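Long-range contact in putative S41 protease (Bacteroides fragilis NCTC 9343, PDB 3K50), which is probably a serine peptidase of family S41 that carries a PDZ-like domain, although its substrates are not known: residues L66-Y78 with E162-K174. Sequence-based numbering, arbitrary orientation.
Sequences LLDEPIPSYGFDY and ETTMPASRSLVDK
The ring of Tyr74 is sandwiched between Met165, a selenomethionine, and Ser168. Met165 CE sits over the centre of one face, 3.5 Å from the centroid of the Tyr74 ring. Ser168 CB covers the opposite face, nearer the rim. Both are CH-pi contacts. The Met165 chain leaves its backbone with CG anti to N (chi1 -171°) and turns about the CG-SE bond (chi3 58°), bringing the methyl over the ring. Met165 SE lies oblique to both the Tyr74 and Phe76 rings, a Met-aromatic contact with each; it is 4.0 Å from Phe76 CE1. Pro166 O lies at the Tyr74 edge, in the ring plane, 3.3 Å from CE1. It is buried here without a hydrogen-bond partner.

Beyond the ring, Ser73 and Arg169 form a single antiparallel hydrogen-bonded bridge. Ser73 N donates a hydrogen bond to Arg169 O (2.9 Å). Arg169 N donates one back to Ser73 O (3.1 Å). Ser170 OG donates to a lone pair of Pro70 O at 2.8 Å. One water joins Ile71 O, Ser73 OG and Leu171 N. Leu171 CD1 packs tightly on Gly75 CA, at 3.4 Å.

The contact joins the chain entering strand 76-82 to the chain leaving strand 154-165, the two outermost strands of the five-stranded antiparallel sheet, probably at the entry and exit of the PDZ-like domain. Tyr74 OH is hydrogen-bonded to Ser134 O, and Ser168 OG to Gly133 N. Pro166 and Phe76 touch helix 102-105, and its Glu105 forms a salt bridge with Arg169.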
ATOM      1  N   LEU A  66     -16.364   6.368  -8.898  1.00 42.82           N
ATOM      2  CA  LEU A  66     -17.243   5.512  -8.152  1.00 41.97           C
ATOM      3  C   LEU A  66     -17.629   4.425  -9.137  1.00 43.70           C
ATOM      4  O   LEU A  66     -18.365   4.699 -10.064  1.00 43.67           O
ATOM      5  CB  LEU A  66     -18.472   6.277  -7.705  1.00 39.51           C
ATOM      6  CG  LEU A  66     -19.382   5.539  -6.727  1.00 42.42           C
ATOM      7  CD1 LEU A  66     -18.695   5.319  -5.374  1.00 39.49           C
ATOM      8  CD2 LEU A  66     -20.638   6.345  -6.564  1.00 37.56           C
ATOM      9  N   LEU A  67     -17.128   3.213  -8.948  1.00 44.43           N
ATOM     10  CA  LEU A  67     -17.399   2.096  -9.856  1.00 45.78           C
ATOM     11  C   LEU A  67     -18.398   1.095  -9.259  1.00 45.84           C
ATOM     12  O   LEU A  67     -18.434   0.909  -8.049  1.00 45.63           O
ATOM     13  CB  LEU A  67     -16.070   1.388 -10.147  1.00 47.89           C
ATOM     14  CG  LEU A  67     -15.008   2.171 -10.957  1.00 48.54           C
ATOM     15  CD1 LEU A  67     -13.564   1.760 -10.624  1.00 61.62           C
ATOM     16  CD2 LEU A  67     -15.257   2.072 -12.460  1.00 50.07           C
ATOM     17  N   ASP A  68     -19.206   0.468 -10.102  1.00 48.67           N
ATOM     18  CA  ASP A  68     -20.123  -0.588  -9.652  1.00 50.81           C
ATOM     19  C   ASP A  68     -19.333  -1.804  -9.178  1.00 52.75           C
ATOM     20  O   ASP A  68     -19.704  -2.431  -8.182  1.00 55.76           O
ATOM     21  CB  ASP A  68     -21.124  -0.958 -10.749  1.00 53.28           C
ATOM     22  CG  ASP A  68     -22.214   0.103 -10.927  1.00 56.92           C
ATOM     23  OD1 ASP A  68     -22.468   0.842  -9.957  1.00 63.99           O
ATOM     24  OD2 ASP A  68     -22.833   0.195 -12.013  1.00 67.21           O
ATOM     25  N   GLU A  69     -18.237  -2.122  -9.874  1.00 50.58           N
ATOM     26  CA  GLU A  69     -17.346  -3.203  -9.480  1.00 48.90           C
ATOM     27  C   GLU A  69     -15.945  -2.792  -9.870  1.00 44.98           C
ATOM     28  O   GLU A  69     -15.795  -1.849 -10.645  1.00 42.66           O
ATOM     29  CB  GLU A  69     -17.731  -4.508 -10.177  1.00 48.16           C
ATOM     30  CG  GLU A  69     -17.616  -4.492 -11.684  1.00 54.09           C
ATOM     31  CD  GLU A  69     -17.970  -5.837 -12.340  1.00 54.95           C
ATOM     32  OE1 GLU A  69     -18.360  -6.805 -11.635  1.00 62.61           O
ATOM     33  OE2 GLU A  69     -17.845  -5.926 -13.582  1.00 60.51           O
ATOM     34  N   PRO A  70     -14.908  -3.435  -9.299  1.00 43.72           N
ATOM     35  CA  PRO A  70     -13.552  -3.093  -9.783  1.00 41.12           C
ATOM     36  C   PRO A  70     -13.356  -3.344 -11.285  1.00 39.98           C
ATOM     37  O   PRO A  70     -13.899  -4.314 -11.849  1.00 37.13           O
ATOM     38  CB  PRO A  70     -12.628  -4.006  -8.943  1.00 42.22           C
ATOM     39  CG  PRO A  70     -13.415  -4.294  -7.671  1.00 42.50           C
ATOM     40  CD  PRO A  70     -14.867  -4.385  -8.156  1.00 43.95           C
ATOM     41  N   ILE A  71     -12.592  -2.472 -11.932  1.00 39.43           N
ATOM     42  CA  ILE A  71     -12.332  -2.613 -13.354  1.00 36.82           C
ATOM     43  C   ILE A  71     -11.766  -4.018 -13.550  1.00 34.47           C
ATOM     44  O   ILE A  71     -10.908  -4.444 -12.781  1.00 36.58           O
ATOM     45  CB  ILE A  71     -11.323  -1.574 -13.848  1.00 39.04           C
ATOM     46  CG1 ILE A  71     -11.916  -0.155 -13.785  1.00 41.63           C
ATOM     47  CG2 ILE A  71     -10.946  -1.887 -15.301  1.00 37.32           C
ATOM     48  CD1 ILE A  71     -10.897   0.980 -13.725  1.00 44.17           C
ATOM     49  N   PRO A  72     -12.276  -4.774 -14.517  1.00 36.01           N
ATOM     50  CA  PRO A  72     -11.721  -6.144 -14.691  1.00 33.01           C
ATOM     51  C   PRO A  72     -10.230  -6.176 -14.980  1.00 33.63           C
ATOM     52  O   PRO A  72      -9.687  -5.240 -15.580  1.00 32.70           O
ATOM     53  CB  PRO A  72     -12.512  -6.722 -15.863  1.00 35.04           C
ATOM     54  CG  PRO A  72     -13.719  -5.872 -15.998  1.00 31.60           C
ATOM     55  CD  PRO A  72     -13.385  -4.500 -15.451  1.00 36.37           C
ATOM     56  N   SER A  73      -9.568  -7.249 -14.545  1.00 34.07           N
ATOM     57  CA  SER A  73      -8.102  -7.370 -14.710  1.00 32.94           C
ATOM     58  C   SER A  73      -7.680  -8.810 -14.598  1.00 31.40           C
ATOM     59  O   SER A  73      -8.493  -9.660 -14.228  1.00 30.80           O
ATOM     60  CB  SER A  73      -7.330  -6.524 -13.680  1.00 37.08           C
ATOM     61  OG  SER A  73      -7.453  -7.010 -12.349  1.00 37.60           O
ATOM     62  N   TYR A  74      -6.426  -9.080 -14.983  1.00 30.82           N
ATOM     63  CA  TYR A  74      -5.879 -10.452 -14.953  1.00 31.72           C
ATOM     64  C   TYR A  74      -5.384 -10.857 -13.543  1.00 32.29           C
ATOM     65  O   TYR A  74      -5.213 -12.037 -13.250  1.00 33.53           O
ATOM     66  CB  TYR A  74      -4.751 -10.573 -15.961  1.00 33.27           C
ATOM     67  CG  TYR A  74      -5.182 -10.620 -17.430  1.00 32.79           C
ATOM     68  CD1 TYR A  74      -5.980 -11.664 -17.926  1.00 29.34           C
ATOM     69  CD2 TYR A  74      -4.723  -9.679 -18.317  1.00 32.21           C
ATOM     70  CE1 TYR A  74      -6.362 -11.714 -19.294  1.00 34.71           C
ATOM     71  CE2 TYR A  74      -5.043  -9.733 -19.675  1.00 33.29           C
ATOM     72  CZ  TYR A  74      -5.856 -10.741 -20.154  1.00 37.22           C
ATOM     73  OH  TYR A  74      -6.140 -10.744 -21.474  1.00 36.22           O
ATOM     74  N   GLY A  75      -5.152  -9.867 -12.695  1.00 29.83           N
ATOM     75  CA  GLY A  75      -4.775 -10.081 -11.317  1.00 30.71           C
ATOM     76  C   GLY A  75      -3.281 -10.026 -11.061  1.00 32.56           C
ATOM     77  O   GLY A  75      -2.822 -10.614 -10.071  1.00 34.31           O
ATOM     78  N   PHE A  76      -2.489  -9.368 -11.918  1.00 31.29           N
ATOM     79  CA  PHE A  76      -1.054  -9.220 -11.598  1.00 30.44           C
ATOM     80  C   PHE A  76      -0.517  -7.827 -11.862  1.00 31.88           C
ATOM     81  O   PHE A  76      -1.018  -7.118 -12.717  1.00 30.62           O
ATOM     82  CB  PHE A  76      -0.201 -10.232 -12.336  1.00 29.63           C
ATOM     83  CG  PHE A  76      -0.108  -9.983 -13.855  1.00 29.25           C
ATOM     84  CD1 PHE A  76      -1.087 -10.438 -14.701  1.00 30.34           C
ATOM     85  CD2 PHE A  76       0.982  -9.296 -14.398  1.00 32.25           C
ATOM     86  CE1 PHE A  76      -1.005 -10.220 -16.066  1.00 30.06           C
ATOM     87  CE2 PHE A  76       1.049  -9.047 -15.744  1.00 28.20           C
ATOM     88  CZ  PHE A  76       0.062  -9.527 -16.580  1.00 30.34           C
ATOM     89  N   ASP A  77       0.494  -7.439 -11.096  1.00 32.82           N
ATOM     90  CA  ASP A  77       1.223  -6.195 -11.338  1.00 33.88           C
ATOM     91  C   ASP A  77       2.567  -6.542 -11.901  1.00 33.24           C
ATOM     92  O   ASP A  77       3.096  -7.622 -11.640  1.00 30.96           O
ATOM     93  CB  ASP A  77       1.432  -5.378 -10.059  1.00 31.45           C
ATOM     94  CG  ASP A  77       0.154  -4.788  -9.527  1.00 43.10           C
ATOM     95  OD1 ASP A  77      -0.788  -4.624 -10.349  1.00 51.11           O
ATOM     96  OD2 ASP A  77       0.083  -4.514  -8.286  1.00 50.31           O
ATOM     97  N   TYR A  78       3.163  -5.601 -12.628  1.00 34.19           N
ATOM     98  CA  TYR A  78       4.415  -5.850 -13.292  1.00 36.44           C
ATOM     99  C   TYR A  78       5.279  -4.611 -13.525  1.00 37.45           C
ATOM    100  O   TYR A  78       4.839  -3.518 -13.310  1.00 37.87           O
ATOM    101  CB  TYR A  78       4.112  -6.428 -14.674  1.00 35.99           C
ATOM    102  CG  TYR A  78       3.433  -5.411 -15.564  1.00 43.88           C
ATOM    103  CD1 TYR A  78       2.053  -5.253 -15.527  1.00 46.32           C
ATOM    104  CD2 TYR A  78       4.163  -4.583 -16.404  1.00 44.37           C
ATOM    105  CE1 TYR A  78       1.417  -4.332 -16.299  1.00 51.00           C
ATOM    106  CE2 TYR A  78       3.533  -3.627 -17.173  1.00 46.64           C
ATOM    107  CZ  TYR A  78       2.149  -3.517 -17.122  1.00 53.35           C
ATOM    108  OH  TYR A  78       1.485  -2.586 -17.881  1.00 49.41           O
ATOM    109  N   GLU A 162       5.529 -22.191 -20.987  1.00 40.06           N
ATOM    110  CA  GLU A 162       4.316 -21.509 -21.443  1.00 41.86           C
ATOM    111  C   GLU A 162       3.091 -21.826 -20.572  1.00 39.87           C
ATOM    112  O   GLU A 162       3.022 -22.840 -19.892  1.00 37.51           O
ATOM    113  CB  GLU A 162       4.009 -21.922 -22.867  1.00 40.66           C
ATOM    114  CG  GLU A 162       5.095 -21.516 -23.879  1.00 48.99           C
ATOM    115  CD  GLU A 162       4.938 -22.177 -25.256  1.00 50.84           C
ATOM    116  OE1 GLU A 162       4.382 -23.299 -25.360  1.00 64.05           O
ATOM    117  OE2 GLU A 162       5.408 -21.562 -26.238  1.00 66.90           O
ATOM    118  N   THR A 163       2.125 -20.931 -20.573  1.00 38.64           N
ATOM    119  CA  THR A 163       0.900 -21.193 -19.881  1.00 35.16           C
ATOM    120  C   THR A 163      -0.224 -20.440 -20.555  1.00 35.23           C
ATOM    121  O   THR A 163       0.007 -19.497 -21.363  1.00 35.52           O
ATOM    122  CB  THR A 163       0.992 -20.762 -18.409  1.00 38.46           C
ATOM    123  OG1 THR A 163      -0.197 -21.170 -17.737  1.00 34.72           O
ATOM    124  CG2 THR A 163       1.139 -19.248 -18.304  1.00 31.55           C
ATOM    125  N   THR A 164      -1.442 -20.881 -20.234  1.00 34.42           N
ATOM    126  CA  THR A 164      -2.672 -20.254 -20.719  1.00 35.27           C
ATOM    127  C   THR A 164      -3.289 -19.460 -19.594  1.00 35.61           C
ATOM    128  O   THR A 164      -3.550 -20.028 -18.522  1.00 34.15           O
ATOM    129  CB  THR A 164      -3.673 -21.318 -21.165  1.00 39.67           C
ATOM    130  OG1 THR A 164      -3.046 -22.089 -22.187  1.00 30.96           O
ATOM    131  CG2 THR A 164      -4.968 -20.681 -21.688  1.00 36.95           C
HETATM  132  N   MSE A 165      -3.509 -18.159 -19.821  1.00 36.07           N
HETATM  133  CA  MSE A 165      -4.092 -17.289 -18.816  1.00 34.62           C
HETATM  134  C   MSE A 165      -5.543 -17.021 -19.171  1.00 36.56           C
HETATM  135  O   MSE A 165      -5.832 -16.528 -20.257  1.00 35.87           O
HETATM  136  CB  MSE A 165      -3.351 -15.953 -18.700  1.00 31.85           C
HETATM  137  CG  MSE A 165      -3.837 -15.172 -17.529  1.00 35.73           C
HETATM  138 SE   MSE A 165      -2.708 -13.713 -17.086  0.75 29.13          SE
HETATM  139  CE  MSE A 165      -2.762 -12.755 -18.773  1.00 33.92           C
ATOM    140  N   PRO A 166      -6.468 -17.299 -18.239  1.00 36.22           N
ATOM    141  CA  PRO A 166      -7.876 -17.058 -18.578  1.00 33.05           C
ATOM    142  C   PRO A 166      -8.198 -15.577 -18.735  1.00 34.77           C
ATOM    143  O   PRO A 166      -7.369 -14.713 -18.373  1.00 30.52           O
ATOM    144  CB  PRO A 166      -8.656 -17.669 -17.393  1.00 36.72           C
ATOM    145  CG  PRO A 166      -7.664 -18.350 -16.528  1.00 37.61           C
ATOM    146  CD  PRO A 166      -6.291 -17.838 -16.884  1.00 37.25           C
ATOM    147  N   ALA A 167      -9.389 -15.286 -19.275  1.00 34.11           N
ATOM    148  CA  ALA A 167      -9.818 -13.913 -19.520  1.00 34.32           C
ATOM    149  C   ALA A 167      -9.905 -13.135 -18.223  1.00 33.46           C
ATOM    150  O   ALA A 167     -10.204 -13.696 -17.158  1.00 33.15           O
ATOM    151  CB  ALA A 167     -11.171 -13.870 -20.277  1.00 32.46           C
ATOM    152  N   SER A 168      -9.626 -11.837 -18.310  1.00 32.83           N
ATOM    153  CA  SER A 168      -9.720 -10.991 -17.146  1.00 30.63           C
ATOM    154  C   SER A 168     -11.120 -10.952 -16.540  1.00 31.90           C
ATOM    155  O   SER A 168     -12.095 -11.270 -17.197  1.00 32.94           O
ATOM    156  CB  SER A 168      -9.295  -9.575 -17.495  1.00 32.20           C
ATOM    157  OG  SER A 168      -9.961  -9.090 -18.630  1.00 29.06           O
ATOM    158  N   ARG A 169     -11.218 -10.556 -15.280  1.00 32.21           N
ATOM    159  CA  ARG A 169     -12.523 -10.451 -14.630  1.00 34.15           C
ATOM    160  C   ARG A 169     -12.389  -9.512 -13.475  1.00 30.35           C
ATOM    161  O   ARG A 169     -11.294  -9.112 -13.188  1.00 32.01           O
ATOM    162  CB  ARG A 169     -13.083 -11.811 -14.227  1.00 36.37           C
ATOM    163  CG  ARG A 169     -12.276 -12.588 -13.286  1.00 39.73           C
ATOM    164  CD  ARG A 169     -12.799 -14.010 -13.265  1.00 45.51           C
ATOM    165  NE  ARG A 169     -12.036 -14.700 -12.248  1.00 46.19           N
ATOM    166  CZ  ARG A 169     -11.184 -15.706 -12.425  1.00 45.51           C
ATOM    167  NH1 ARG A 169     -10.964 -16.316 -13.597  1.00 45.59           N
ATOM    168  NH2 ARG A 169     -10.585 -16.144 -11.354  1.00 48.86           N
ATOM    169  N   SER A 170     -13.515  -9.069 -12.911  1.00 32.89           N
ATOM    170  CA  SER A 170     -13.510  -8.103 -11.817  1.00 34.70           C
ATOM    171  C   SER A 170     -13.045  -8.828 -10.553  1.00 34.89           C
ATOM    172  O   SER A 170     -13.674  -9.807 -10.154  1.00 35.16           O
ATOM    173  CB  SER A 170     -14.920  -7.513 -11.626  1.00 35.34           C
ATOM    174  OG  SER A 170     -14.902  -6.556 -10.565  1.00 38.11           O
ATOM    175  N   LEU A 171     -11.967  -8.362  -9.929  1.00 35.45           N
ATOM    176  CA  LEU A 171     -11.370  -9.060  -8.769  1.00 35.52           C
ATOM    177  C   LEU A 171     -11.364  -8.245  -7.490  1.00 36.96           C
ATOM    178  O   LEU A 171     -11.312  -7.012  -7.502  1.00 37.05           O
ATOM    179  CB  LEU A 171      -9.905  -9.400  -9.057  1.00 38.25           C
ATOM    180  CG  LEU A 171      -9.619 -10.239 -10.303  1.00 35.23           C
ATOM    181  CD1 LEU A 171      -8.126 -10.201 -10.622  1.00 34.62           C
ATOM    182  CD2 LEU A 171     -10.161 -11.664 -10.187  1.00 29.73           C
ATOM    183  N   VAL A 172     -11.381  -8.953  -6.380  1.00 36.33           N
ATOM    184  CA  VAL A 172     -11.290  -8.332  -5.090  1.00 39.93           C
ATOM    185  C   VAL A 172     -10.034  -8.886  -4.428  1.00 39.47           C
ATOM    186  O   VAL A 172      -9.898 -10.106  -4.263  1.00 39.68           O
ATOM    187  CB  VAL A 172     -12.503  -8.635  -4.248  1.00 42.38           C
ATOM    188  CG1 VAL A 172     -12.224  -8.274  -2.765  1.00 46.98           C
ATOM    189  CG2 VAL A 172     -13.674  -7.846  -4.788  1.00 48.37           C
ATOM    190  N   ASP A 173      -9.107  -8.003  -4.101  1.00 39.71           N
ATOM    191  CA  ASP A 173      -7.843  -8.416  -3.496  1.00 40.09           C
ATOM    192  C   ASP A 173      -7.893  -8.234  -1.973  1.00 38.94           C
ATOM    193  O   ASP A 173      -8.194  -7.152  -1.488  1.00 38.69           O
ATOM    194  CB  ASP A 173      -6.660  -7.624  -4.087  1.00 38.80           C
ATOM    195  CG  ASP A 173      -5.298  -8.162  -3.615  1.00 38.44           C
ATOM    196  OD1 ASP A 173      -5.182  -9.385  -3.467  1.00 35.22           O
ATOM    197  OD2 ASP A 173      -4.350  -7.392  -3.371  1.00 33.40           O
ATOM    198  N   LYS A 174      -7.573  -9.290  -1.239  1.00 36.85           N
ATOM    199  CA  LYS A 174      -7.587  -9.299   0.241  1.00 37.77           C
ATOM    200  C   LYS A 174      -6.301  -8.700   0.878  1.00 36.01           C
ATOM    201  O   LYS A 174      -5.185  -8.985   0.450  1.00 34.95           O
ATOM    202  CB  LYS A 174      -7.856 -10.734   0.714  1.00 38.30           C
ATOM    203  CG  LYS A 174      -9.309 -11.185   0.335  1.00 43.87           C
ATOM    204  CD  LYS A 174      -9.682 -12.637   0.770  1.00 44.55           C
TER
HETATM  205  O   HOH W   1     -10.238  -6.400 -11.079  1.00 39.52           O